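Local coordinates for protein fructose-bisphosphate aldolase (Slackia heliotrinireducens, PDB 4MOZ) that belongs to the DeoC/LacD family of aldolases, whose chain folds as a parallel eight-stranded TIM barrel and here assembles with further copies of itself, at residues Asp62-His67 against Ala88-Asp93. Numbering follows the deposited sequence.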
loop_
_atom_site.group_PDB
_atom_site.type_symbol
_atom_site.label_atom_id
_atom_site.label_comp_id
_atom_site.label_asym_id
_atom_site.label_seq_id
_atom_site.Cartn_x
_atom_site.Cartn_y
_atom_site.Cartn_z
ATOM N N ASP C 62 29.143 28.344 0.083
ATOM C CA ASP C 62 27.929 27.560 -0.215
ATOM C C ASP C 62 28.074 26.051 0.061
ATOM O O ASP C 62 27.078 25.317 0.102
ATOM C CB ASP C 62 27.475 27.791 -1.661
ATOM C CG ASP C 62 25.989 27.514 -1.863
ATOM O OD1 ASP C 62 25.221 27.538 -0.873
ATOM O OD2 ASP C 62 25.580 27.285 -3.023
ATOM N N SER C 63 29.306 25.591 0.259
ATOM C CA SER C 63 29.544 24.193 0.598
ATOM C C SER C 63 29.177 23.865 2.054
ATOM O O SER C 63 29.059 22.701 2.411
ATOM C CB SER C 63 30.990 23.801 0.298
ATOM O OG SER C 63 31.876 24.529 1.119
ATOM N N ASP C 64 28.993 24.886 2.885
ATOM C CA ASP C 64 28.506 24.692 4.252
ATOM C C ASP C 64 27.015 25.035 4.289
ATOM O O ASP C 64 26.635 26.152 3.961
ATOM C CB ASP C 64 29.292 25.575 5.235
ATOM C CG ASP C 64 28.921 25.333 6.704
ATOM O OD1 ASP C 64 27.858 24.750 7.011
ATOM O OD2 ASP C 64 29.717 25.745 7.570
ATOM N N PRO C 65 26.167 24.071 4.682
ATOM C CA PRO C 65 24.712 24.267 4.726
ATOM C C PRO C 65 24.237 25.410 5.628
ATOM O O PRO C 65 23.160 25.957 5.388
ATOM C CB PRO C 65 24.195 22.936 5.264
ATOM C CG PRO C 65 25.234 21.951 4.859
ATOM C CD PRO C 65 26.536 22.678 4.986
ATOM N N GLU C 66 25.016 25.764 6.652
ATOM C CA GLU C 66 24.640 26.870 7.536
ATOM C C GLU C 66 24.555 28.207 6.781
ATOM O O GLU C 66 23.838 29.122 7.188
ATOM C CB GLU C 66 25.580 26.975 8.741
ATOM C CG GLU C 66 24.966 27.769 9.888
ATOM C CD GLU C 66 25.804 27.789 11.153
ATOM O OE1 GLU C 66 26.767 27.000 11.274
ATOM O OE2 GLU C 66 25.485 28.602 12.045
ATOM N N HIS C 67 25.294 28.294 5.677
ATOM C CA HIS C 67 25.199 29.391 4.712
ATOM C C HIS C 67 23.766 29.757 4.408
ATOM O O HIS C 67 23.409 30.942 4.418
ATOM C CB HIS C 67 25.934 28.982 3.442
ATOM C CG HIS C 67 26.070 30.079 2.412
ATOM N ND1 HIS C 67 26.719 31.233 2.658
ATOM C CD2 HIS C 67 25.654 30.136 1.080
ATOM C CE1 HIS C 67 26.699 31.999 1.550
ATOM N NE2 HIS C 67 26.050 31.323 0.584
ATOM N N ALA C 88 15.379 21.114 11.025
ATOM C CA ALA C 88 15.527 20.606 12.394
ATOM C C ALA C 88 16.939 20.772 12.967
ATOM O O ALA C 88 17.101 20.993 14.172
ATOM C CB ALA C 88 15.099 19.147 12.467
ATOM N N ARG C 89 17.950 20.673 12.107
ATOM C CA ARG C 89 19.342 20.691 12.561
ATOM C C ARG C 89 19.857 22.094 12.863
ATOM O O ARG C 89 20.852 22.245 13.568
ATOM C CB ARG C 89 20.273 20.006 11.552
ATOM C CG ARG C 89 19.840 18.618 11.097
ATOM C CD ARG C 89 19.904 17.569 12.194
ATOM N NE ARG C 89 21.263 17.325 12.676
ATOM C CZ ARG C 89 21.583 16.367 13.542
ATOM N NH1 ARG C 89 20.648 15.550 14.006
ATOM N NH2 ARG C 89 22.841 16.219 13.938
ATOM N N TYR C 90 19.176 23.113 12.339
ATOM C CA TYR C 90 19.639 24.496 12.472
ATOM C C TYR C 90 18.642 25.470 13.100
ATOM O O TYR C 90 19.049 26.512 13.618
ATOM C CB TYR C 90 20.080 25.033 11.111
ATOM C CG TYR C 90 21.288 24.329 10.532
ATOM C CD1 TYR C 90 22.576 24.773 10.821
ATOM C CD2 TYR C 90 21.141 23.219 9.692
ATOM C CE1 TYR C 90 23.689 24.141 10.291
ATOM C CE2 TYR C 90 22.247 22.576 9.160
ATOM C CZ TYR C 90 23.520 23.042 9.465
ATOM O OH TYR C 90 24.630 22.416 8.948
ATOM N N ALA C 91 17.352 25.136 13.056
ATOM C CA ALA C 91 16.280 26.061 13.453
ATOM C C ALA C 91 16.417 26.646 14.851
ATOM O O ALA C 91 16.019 27.788 15.074
ATOM C CB ALA C 91 14.911 25.411 13.291
ATOM N N ALA C 92 16.964 25.874 15.789
ATOM C CA ALA C 92 17.133 26.359 17.164
ATOM C C ALA C 92 18.070 27.570 17.228
ATOM O O ALA C 92 17.878 28.460 18.057
ATOM C CB ALA C 92 17.618 25.245 18.087
ATOM N N ASP C 93 19.060 27.603 16.337
ATOM C CA ASP C 93 19.996 28.721 16.253
ATOM C C ASP C 93 19.529 29.827 15.311
ATOM O O ASP C 93 20.168 30.873 15.217
ATOM C CB ASP C 93 21.380 28.229 15.821
ATOM C CG ASP C 93 22.035 27.362 16.864
ATOM O OD1 ASP C 93 21.910 27.673 18.065
ATOM O OD2 ASP C 93 22.676 26.367 16.487
HETATM O O HOH W 1 26.923 23.356 9.281
#
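OD1 of D64 takes two donors, the backbone N-H of E66 and a water that also touches the phenol of Y90. The bond from E66 N to D64 OD1 is 3.0 Å long and nearly straight, at 164°, although the amide meets the oxygen from well above the carboxylate plane. The water gives a hydrogen to D64 OD1 at 2.8 Å. It sits at the edge of the Y90 ring, in its plane, but its 2.5 Å approach to Y90 OH is suspiciously short and its direction unsettled, which makes a bridge between phenol and carboxylate only likely. Aspartate suits this place because its side chain is short enough to reach forward to the amide two residues on, a capping bond at the turn leading into helix 66-74, and P65, which has no amide hydrogen to offer, fits the turn just after it. In the TIM barrel, helix 66-74 lies in the chain between the first and second strands and helix 84-90 between the second and third, and Y90 reaches across to the neighbouring helix at a subunit interface. The ring is met obliquely, by CB of P65 lying 3.7 Å from Y90 OH and by CB of E66 at 3.7 Å from Y90 CE1. With CG of E66 anti to the backbone N (chi1 -161°), CG comes to 3.9 Å from both CD1 and CE1 of Y90, while the extended chain carries the carboxylate to a hydrogen bond with Y94. A long glutamate thus serves both needs, apolar carbons for the ring and a charged end for a hydroxyl. Y90 also stacks on F69, and its hydroxyl receives a weak hydrogen bond from the backbone N of R235 of a neighbouring subunit, whose side chain forms a salt bridge with D93.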